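Local coordinates for ORF10 (Moritella marina, PDB 6RIW), which probably catalyses 3-oxoacyl-ACP synthesis during polyunsaturated fatty acid production, this chain being the ketosynthase-chain length factor didomain of a longer synthase, at residues 869-872 and 876-879; 778-783 and 815-820; 341-346 and 357-362; 309-314 and 436-441. All blocks are in the same frame, centred on the assembly; numbering follows the deposited sequence.

Interaction 1 of 4, residues 869-872 and 876-879; sequences NGLG and SCAH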
# COMPACT_ATOMS: atom_id res chain seq x y z
N ASN A 869 10.69 13.22 -17.12
CA ASN A 869 11.56 12.16 -16.64
C ASN A 869 11.31 11.90 -15.16
O ASN A 869 10.97 12.82 -14.41
CB ASN A 869 13.04 12.54 -16.88
CG ASN A 869 13.96 11.33 -16.85
OD1 ASN A 869 13.73 10.35 -17.57
ND2 ASN A 869 14.98 11.38 -16.00
N GLY A 870 11.44 10.64 -14.76
CA GLY A 870 11.24 10.24 -13.38
C GLY A 870 12.27 9.24 -12.90
O GLY A 870 12.63 8.31 -13.64
N LEU A 871 12.80 9.45 -11.69
CA LEU A 871 13.72 8.54 -11.03
C LEU A 871 13.20 8.33 -9.62
O LEU A 871 12.29 9.02 -9.17
CB LEU A 871 15.17 9.08 -10.99
CG LEU A 871 15.82 9.35 -12.36
CD1 LEU A 871 17.14 10.09 -12.17
CD2 LEU A 871 16.06 8.04 -13.10
N GLY A 872 13.77 7.37 -8.91
CA GLY A 872 13.40 7.26 -7.50
C GLY A 872 13.97 6.01 -6.86
O GLY A 872 14.80 5.30 -7.43
N SER A 876 14.01 2.49 -11.11
CA SER A 876 13.70 2.46 -12.53
C SER A 876 13.52 3.89 -13.02
O SER A 876 13.25 4.82 -12.25
CB SER A 876 12.45 1.61 -12.83
OG SER A 876 11.31 2.17 -12.24
N CYS A 877 13.77 4.08 -14.31
CA CYS A 877 13.56 5.37 -14.93
C CYS A 877 12.23 5.33 -15.67
O CYS A 877 11.97 4.39 -16.43
CB CYS A 877 14.70 5.69 -15.89
SG CYS A 877 14.35 7.23 -16.76
N ALA A 878 11.40 6.33 -15.44
CA ALA A 878 10.17 6.54 -16.19
C ALA A 878 10.37 7.72 -17.12
O ALA A 878 11.03 8.70 -16.77
CB ALA A 878 8.98 6.80 -15.25
N HIS A 879 9.82 7.61 -18.33
CA HIS A 879 9.85 8.73 -19.26
C HIS A 879 8.49 8.85 -19.94
O HIS A 879 7.95 7.85 -20.43
CB HIS A 879 10.96 8.55 -20.31
CG HIS A 879 11.55 9.84 -20.81
ND1 HIS A 879 12.49 10.56 -20.10
CD2 HIS A 879 11.34 10.52 -21.96
CE1 HIS A 879 12.83 11.64 -20.79
NE2 HIS A 879 12.14 11.64 -21.93
O HOH W 1 15.53 5.59 -10.41
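Asn-869 and His-879 sit opposite each other as an antiparallel, non-hydrogen-bonded pair, and their side chains supply the bond that the backbone lacks there. The asparagine's CB already lies beside the imidazole, 3.8 Å from ND1 of His-879. From there CG stands anti to the backbone N (chi1 -160°), which carries the amide over toward the 876-879 strand. At the tip, OD1 accepts a hydrogen bond of 2.8 Å from ND1 of His-879, and the N-H points at it nearly straight, at 163°. The oxygen lies in the plane of the imidazole, at its edge. The amide plane is turned 58° against the ring, and the donor comes in tilted from the carbonyl plane. OD1 also packs against SG of Cys-877, 3.3 Å away. The other branch, ND2, leaves the hairpin and bonds to Glu-814. NE2 of His-879 bonds to Tyr-822, so both nitrogens of the buried ring are used and its rotation is fixed.

One step along, Gly-870 and Ala-878 form the hydrogen-bonded pair: Gly-870 N donates to Ala-878 O at 2.8 Å, and Ala-878 N returns the bond to Gly-870 O at 2.9 Å. Toward the turn a water takes over, accepting from Gly-872 N (2.9 Å) and donating to Ser-876 O. Leu-871 CD2 rests on Cys-877 CB, 3.9 Å away. This hairpin of strands 865-870 and 876-884 lies between strands 797-801 and 763-772, with helix 776-790 packed against Asn-869, Cys-877 and His-879.

Interaction 2 of 4, residues 778-783 and 815-820; sequences AITIAA and KTALPT
Ile-779 and Ala-817 bring the two helices together, and the contact turns on how the branched isoleucine lies against one methyl group. CB of Ala-817 points at the 778-783 helix and meets Ile-779 broadside: CG2 is 3.6 Å from it, and the branching carbon CB of Ile-779 follows at 3.7 Å. The longer branch reaches past, so that CD1 of Ile-779 also comes within 4.1 Å of the same Ala-817 methyl. With CG1 anti to the carbonyl carbon (chi1 -65°), CG2 stands anti to the backbone N and is turned to the alanine.

Leu-818 crosses Ile-779 at about a right angle and touches it with one branch, CD2, 4.0 Å from Ile-779 CG2. Thr-780, next along the helix, adds its methyl: CG2 lies 4.0 Å from Ala-817 CB, while its hydroxyl turns back to the backbone oxygen of Lys-777. No hydrogen bond crosses between the segments, and the join is apolar throughout.

The segment axes come to 9.3 Å, inclined by 35° and running in broadly the same direction. Ile-779 is also packed by Ala-813 and Glu-814 before, and Leu-821 after, the 815-820 segment. Behind it, helix 776-790 rests on strand 876-884 through Cys-877 and on strand 763-772 through Ala-771. Helix 808-821 lies alongside helix 776-790, and its Leu-818 also touches Ala-802.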
# COMPACT_ATOMS: atom_id res chain seq x y z
N ALA A 778 20.05 4.31 -18.37
CA ALA A 778 18.65 3.95 -18.16
C ALA A 778 17.72 5.06 -18.62
O ALA A 778 16.67 4.79 -19.21
CB ALA A 778 18.39 3.63 -16.68
N ILE A 779 18.09 6.32 -18.38
CA ILE A 779 17.28 7.45 -18.85
C ILE A 779 17.16 7.42 -20.38
O ILE A 779 16.07 7.58 -20.94
CB ILE A 779 17.87 8.77 -18.36
CG1 ILE A 779 17.78 8.84 -16.83
CG2 ILE A 779 17.13 9.93 -18.98
CD1 ILE A 779 18.43 10.06 -16.22
N THR A 780 18.29 7.26 -21.07
CA THR A 780 18.22 7.29 -22.53
C THR A 780 17.44 6.10 -23.08
O THR A 780 16.72 6.25 -24.08
CB THR A 780 19.63 7.34 -23.14
OG1 THR A 780 20.32 6.12 -22.87
CG2 THR A 780 20.41 8.46 -22.53
N ILE A 781 17.52 4.94 -22.41
CA ILE A 781 16.77 3.78 -22.88
C ILE A 781 15.28 4.00 -22.72
O ILE A 781 14.48 3.71 -23.63
CB ILE A 781 17.22 2.51 -22.13
CG1 ILE A 781 18.61 2.07 -22.61
CG2 ILE A 781 16.18 1.40 -22.31
CD1 ILE A 781 19.21 0.96 -21.77
N ALA A 782 14.87 4.50 -21.55
CA ALA A 782 13.46 4.79 -21.32
C ALA A 782 12.97 5.89 -22.25
O ALA A 782 11.85 5.83 -22.76
CB ALA A 782 13.22 5.17 -19.86
N ALA A 783 13.79 6.93 -22.45
CA ALA A 783 13.37 8.01 -23.34
C ALA A 783 13.17 7.51 -24.78
O ALA A 783 12.21 7.89 -25.45
CB ALA A 783 14.41 9.13 -23.30
N LYS A 815 21.66 15.42 -15.62
CA LYS A 815 22.52 16.42 -16.27
C LYS A 815 23.28 15.81 -17.44
O LYS A 815 23.62 16.51 -18.40
CB LYS A 815 23.50 17.02 -15.27
CG LYS A 815 23.01 18.23 -14.55
CD LYS A 815 24.06 18.68 -13.51
CE LYS A 815 25.43 18.84 -14.15
NZ LYS A 815 26.50 19.07 -13.13
N THR A 816 23.58 14.52 -17.36
CA THR A 816 24.25 13.83 -18.45
C THR A 816 23.26 13.50 -19.56
O THR A 816 23.46 13.87 -20.72
CB THR A 816 24.95 12.57 -17.89
OG1 THR A 816 25.97 12.97 -16.97
CG2 THR A 816 25.57 11.72 -18.99
N ALA A 817 22.13 12.87 -19.21
CA ALA A 817 21.26 12.28 -20.23
C ALA A 817 20.35 13.30 -20.93
O ALA A 817 20.16 13.22 -22.15
CB ALA A 817 20.40 11.18 -19.59
N LEU A 818 19.74 14.24 -20.17
CA LEU A 818 18.68 15.05 -20.77
C LEU A 818 19.21 16.04 -21.80
O LEU A 818 18.59 16.17 -22.87
CB LEU A 818 17.88 15.76 -19.67
CG LEU A 818 17.14 14.80 -18.73
CD1 LEU A 818 16.31 15.60 -17.73
CD2 LEU A 818 16.25 13.83 -19.49
N PRO A 819 20.29 16.79 -21.55
CA PRO A 819 20.80 17.68 -22.61
C PRO A 819 21.32 16.92 -23.81
O PRO A 819 21.27 17.45 -24.93
CB PRO A 819 21.91 18.48 -21.92
CG PRO A 819 21.63 18.35 -20.43
CD PRO A 819 21.03 16.96 -20.28
N THR A 820 21.79 15.69 -23.62
CA THR A 820 22.18 14.86 -24.75
C THR A 820 20.98 14.44 -25.59
O THR A 820 21.02 14.49 -26.83
CB THR A 820 22.92 13.62 -24.24
OG1 THR A 820 24.07 14.05 -23.50
CG2 THR A 820 23.36 12.74 -25.39

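Interaction 3 of 4, residues 341-346 and 357-362; sequences VELRSM and PLLGSV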
# COMPACT_ATOMS: atom_id res chain seq x y z
N VAL A 341 -23.38 -12.58 4.27
CA VAL A 341 -23.49 -11.83 3.02
C VAL A 341 -22.90 -12.62 1.86
O VAL A 341 -23.49 -12.67 0.77
CB VAL A 341 -22.83 -10.44 3.15
CG1 VAL A 341 -22.73 -9.77 1.78
CG2 VAL A 341 -23.63 -9.55 4.08
N GLU A 342 -21.74 -13.25 2.06
CA GLU A 342 -21.14 -14.04 0.98
C GLU A 342 -22.02 -15.23 0.61
O GLU A 342 -22.14 -15.58 -0.57
CB GLU A 342 -19.73 -14.52 1.36
CG GLU A 342 -19.09 -15.43 0.29
CD GLU A 342 -17.60 -15.74 0.54
OE1 GLU A 342 -17.15 -15.66 1.70
OE2 GLU A 342 -16.89 -16.07 -0.45
N LEU A 343 -22.66 -15.86 1.60
CA LEU A 343 -23.56 -16.97 1.29
C LEU A 343 -24.78 -16.48 0.52
O LEU A 343 -25.27 -17.17 -0.38
CB LEU A 343 -23.98 -17.69 2.57
CG LEU A 343 -22.92 -18.62 3.18
CD1 LEU A 343 -23.26 -19.00 4.62
CD2 LEU A 343 -22.74 -19.85 2.30
N ARG A 344 -25.27 -15.28 0.85
CA ARG A 344 -26.38 -14.72 0.09
C ARG A 344 -25.98 -14.42 -1.34
O ARG A 344 -26.72 -14.75 -2.28
CB ARG A 344 -26.89 -13.45 0.78
CG ARG A 344 -27.91 -12.65 -0.03
CD ARG A 344 -28.50 -11.51 0.76
NE ARG A 344 -29.51 -10.76 0.00
CZ ARG A 344 -29.90 -9.52 0.29
NH1 ARG A 344 -29.37 -8.87 1.32
NH2 ARG A 344 -30.81 -8.91 -0.45
N SER A 345 -24.80 -13.80 -1.53
CA SER A 345 -24.30 -13.49 -2.86
C SER A 345 -24.20 -14.75 -3.71
O SER A 345 -24.61 -14.76 -4.88
CB SER A 345 -22.93 -12.82 -2.76
OG SER A 345 -23.06 -11.57 -2.13
N MET A 346 -23.63 -15.81 -3.15
CA MET A 346 -23.46 -17.03 -3.93
C MET A 346 -24.81 -17.68 -4.21
O MET A 346 -25.01 -18.26 -5.29
CB MET A 346 -22.56 -18.00 -3.18
CG MET A 346 -21.15 -17.47 -2.99
SD MET A 346 -20.02 -18.83 -2.69
CE MET A 346 -20.29 -18.99 -0.92
N PRO A 357 -22.09 -25.57 -5.91
CA PRO A 357 -20.70 -26.01 -5.76
C PRO A 357 -20.36 -26.24 -4.29
O PRO A 357 -20.96 -25.67 -3.38
CB PRO A 357 -19.88 -24.84 -6.35
CG PRO A 357 -20.77 -23.66 -6.28
CD PRO A 357 -22.19 -24.20 -6.45
N LEU A 358 -19.37 -27.11 -4.08
CA LEU A 358 -18.78 -27.26 -2.76
C LEU A 358 -18.11 -25.95 -2.36
O LEU A 358 -17.69 -25.16 -3.21
CB LEU A 358 -17.76 -28.40 -2.76
CG LEU A 358 -18.37 -29.77 -3.06
CD1 LEU A 358 -17.36 -30.88 -2.87
CD2 LEU A 358 -19.62 -29.98 -2.19
N LEU A 359 -18.02 -25.71 -1.05
CA LEU A 359 -17.51 -24.46 -0.51
C LEU A 359 -16.50 -24.73 0.60
O LEU A 359 -16.61 -25.72 1.33
CB LEU A 359 -18.63 -23.58 0.05
CG LEU A 359 -19.91 -23.35 -0.74
CD1 LEU A 359 -20.93 -22.68 0.18
CD2 LEU A 359 -19.64 -22.49 -1.96
N GLY A 360 -15.52 -23.83 0.74
CA GLY A 360 -14.50 -24.06 1.75
C GLY A 360 -13.75 -22.78 2.06
O GLY A 360 -13.85 -21.80 1.32
N SER A 361 -13.00 -22.81 3.17
CA SER A 361 -12.19 -21.66 3.58
C SER A 361 -10.94 -22.09 4.33
O SER A 361 -11.03 -22.62 5.44
CB SER A 361 -12.99 -20.71 4.46
OG SER A 361 -12.21 -19.56 4.74
N VAL A 362 -9.78 -21.80 3.74
CA VAL A 362 -8.49 -22.02 4.40
C VAL A 362 -8.22 -21.02 5.51
O VAL A 362 -7.25 -21.17 6.26
CB VAL A 362 -7.38 -21.98 3.32
CG1 VAL A 362 -7.12 -20.53 2.89
CG2 VAL A 362 -6.09 -22.64 3.82
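Leu-343 and Met-346 meet Leu-359 through methyl groups and a thioether alone, so no ring, amide or carboxylate offers a face or an edge across this contact. The nearest flat group on the helix, the carboxylate of Glu-342, is engaged with the backbone nitrogens of His-331 and Ala-332 and takes no part in the contact.

The strand contributes a single side chain. Leu-359 points at the helix: CD2 meets Met-346 alone, while CD1 meets both Met-346 and Leu-343. CD2 of Leu-359 lies 3.7 Å from CE and 3.8 Å from SD of Met-346. These two side chains reach toward each other tip to tip, and the methionine chain bends at its last torsion (chi3 -85°), which folds CE back so that it also approaches Leu-359 CD1, at 3.9 Å. Leu-343 crosses Leu-359 obliquely, one helical turn earlier, and touches with one branch: its CD2 is 4.0 Å from Leu-359 CD1. Leu-343 and Met-346, three apart on the helix, lie next to each other, and the tip of Leu-359 rests on the pair.

Phe-407 touches both Met-346 and Leu-359, and Ile-328 packs against Met-346 from the neighbouring strand, keeping the patch buried. Strand 327-329, helix 336-350 and strand 358-360 form a beta-alpha-beta unit with parallel strands, and this is the hydrophobic seam between its helix and its second strand, as in the alpha/beta layers of the thiolase fold.

Interaction 4 of 4, residues 309-314 and 436-441; sequences LVYERA and SVFGFG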
# COMPACT_ATOMS: atom_id res chain seq x y z
N LEU A 309 -21.99 -8.77 -8.64
CA LEU A 309 -21.44 -8.16 -9.85
C LEU A 309 -20.09 -8.77 -10.22
O LEU A 309 -19.84 -9.05 -11.40
CB LEU A 309 -21.31 -6.65 -9.66
CG LEU A 309 -20.66 -5.88 -10.82
CD1 LEU A 309 -21.49 -5.95 -12.13
CD2 LEU A 309 -20.41 -4.43 -10.42
N VAL A 310 -19.20 -8.99 -9.25
CA VAL A 310 -17.90 -9.54 -9.63
C VAL A 310 -18.04 -10.97 -10.15
O VAL A 310 -17.29 -11.39 -11.04
CB VAL A 310 -16.88 -9.43 -8.47
CG1 VAL A 310 -17.03 -10.57 -7.47
CG2 VAL A 310 -15.46 -9.41 -9.03
N TYR A 311 -19.01 -11.74 -9.63
CA TYR A 311 -19.27 -13.07 -10.18
C TYR A 311 -19.68 -12.97 -11.64
O TYR A 311 -19.18 -13.71 -12.49
CB TYR A 311 -20.38 -13.79 -9.41
CG TYR A 311 -20.12 -14.08 -7.96
CD1 TYR A 311 -18.86 -14.45 -7.50
CD2 TYR A 311 -21.15 -14.01 -7.05
CE1 TYR A 311 -18.64 -14.73 -6.16
CE2 TYR A 311 -20.96 -14.30 -5.73
CZ TYR A 311 -19.71 -14.66 -5.28
OH TYR A 311 -19.55 -14.91 -3.94
N GLU A 312 -20.64 -12.09 -11.94
CA GLU A 312 -21.10 -11.92 -13.31
C GLU A 312 -19.94 -11.57 -14.23
O GLU A 312 -19.74 -12.21 -15.27
CB GLU A 312 -22.19 -10.85 -13.38
CG GLU A 312 -23.46 -11.25 -12.65
CD GLU A 312 -24.40 -10.09 -12.42
OE1 GLU A 312 -23.98 -8.93 -12.62
OE2 GLU A 312 -25.57 -10.33 -12.03
N ARG A 313 -19.13 -10.59 -13.81
CA ARG A 313 -18.01 -10.14 -14.64
C ARG A 313 -16.97 -11.24 -14.80
O ARG A 313 -16.34 -11.33 -15.86
CB ARG A 313 -17.36 -8.89 -14.03
CG ARG A 313 -18.21 -7.64 -14.10
CD ARG A 313 -17.46 -6.45 -13.49
NE ARG A 313 -18.14 -5.17 -13.69
CZ ARG A 313 -17.83 -4.07 -13.01
NH1 ARG A 313 -16.85 -4.10 -12.11
NH2 ARG A 313 -18.48 -2.94 -13.23
N ALA A 314 -16.77 -12.09 -13.79
CA ALA A 314 -15.72 -13.10 -13.85
C ALA A 314 -16.06 -14.22 -14.81
O ALA A 314 -15.21 -14.67 -15.59
CB ALA A 314 -15.45 -13.67 -12.45
N SER A 436 -12.79 -16.47 -4.31
CA SER A 436 -13.36 -15.17 -4.00
C SER A 436 -12.58 -14.50 -2.87
O SER A 436 -12.20 -15.16 -1.89
CB SER A 436 -14.85 -15.27 -3.62
OG SER A 436 -15.58 -16.06 -4.55
N VAL A 437 -12.34 -13.20 -3.01
CA VAL A 437 -11.82 -12.40 -1.90
C VAL A 437 -12.57 -11.07 -1.90
O VAL A 437 -12.72 -10.42 -2.94
CB VAL A 437 -10.29 -12.18 -1.96
CG1 VAL A 437 -9.56 -13.45 -1.61
CG2 VAL A 437 -9.85 -11.70 -3.36
N PHE A 438 -13.07 -10.67 -0.72
CA PHE A 438 -13.88 -9.47 -0.55
C PHE A 438 -13.27 -8.60 0.55
O PHE A 438 -13.55 -8.81 1.74
CB PHE A 438 -15.33 -9.84 -0.24
CG PHE A 438 -15.96 -10.78 -1.25
CD1 PHE A 438 -15.84 -10.55 -2.61
CD2 PHE A 438 -16.69 -11.88 -0.82
CE1 PHE A 438 -16.44 -11.40 -3.54
CE2 PHE A 438 -17.30 -12.73 -1.73
CZ PHE A 438 -17.17 -12.50 -3.09
N GLY A 439 -12.46 -7.61 0.17
CA GLY A 439 -11.72 -6.82 1.12
C GLY A 439 -12.48 -5.62 1.69
O GLY A 439 -13.48 -5.18 1.13
N PHE A 440 -11.98 -5.12 2.82
CA PHE A 440 -12.47 -3.87 3.39
C PHE A 440 -12.41 -2.76 2.35
O PHE A 440 -11.50 -2.69 1.52
CB PHE A 440 -11.63 -3.48 4.62
CG PHE A 440 -11.63 -4.51 5.71
CD1 PHE A 440 -12.83 -5.01 6.19
CD2 PHE A 440 -10.44 -4.98 6.25
CE1 PHE A 440 -12.84 -5.98 7.20
CE2 PHE A 440 -10.45 -5.96 7.26
CZ PHE A 440 -11.65 -6.45 7.73
N GLY A 441 -13.40 -1.86 2.40
CA GLY A 441 -13.52 -0.87 1.36
C GLY A 441 -14.24 -1.36 0.12
O GLY A 441 -14.12 -0.74 -0.95
O HOH W 2 -17.66 -16.52 -2.88
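Phe-438 and Tyr-311 account for most of the surface buried here, and Ser-436 adds the polar part. The two aromatic side chains cross at about a right angle. The tyrosine comes up to the rim of the phenylalanine: its OH lies in the plane of the Phe-438 ring, at the edge, 3.5 Å from CZ and 3.8 Å from CE2. Looking back from the tyrosine ring, Phe-438 CZ approaches obliquely, 4.0 Å from Tyr-311 CZ. At another point on the same phenylalanine rim, Val-310 CG1 packs on CE1 at 4.1 Å.

Ser-436 stands at the edge of Tyr-311, with OG in the ring plane and 3.7 Å from CE1. The hydroxyls of Tyr-311 and Ser-436 do not bond directly. A water joins them instead, 2.7 Å from Tyr-311 OH and 2.7 Å from Ser-436 OG. OG, anti to its own carbonyl carbon (chi1 -49°), also bonds to ND1 of His-446 on the adjacent strand 443-450, so that water and histidine share one buried hydroxyl. The same His-446 meets the Tyr-311 ring edge-to-face.

Helix 309-314 runs roughly antiparallel to strand 436-439, the segment axes 10.9 Å apart and their directions 140° apart. Such helix-on-sheet packing belongs to the thiolase fold. The strand ends at Gly-439 and leads into Phe-440 and Gly-441; the Gly-Phe-Gly sequence so formed makes a loop beside the active site in related ketosynthases, so this contact probably sits just behind that loop.

In the fold
Going from the N terminus, helix 304-318 opens interaction 4, which closes only when the chain returns on strand 432-439. Within that long excursion interaction 3 opens and closes, a short step from helix 336-350 to strand 358-360. The two touch, Met-346 lying against Tyr-311, and both belong to the first ketosynthase-family region. In the second such region interaction 2 pairs helices 776-790 and 808-821, and interaction 1 follows it in series as a tight hairpin. These also touch, through Ile-779 and Cys-877. None of the loops cross. The two clusters are far apart, the centres of interactions 1 and 3 being about 44 Å from each other.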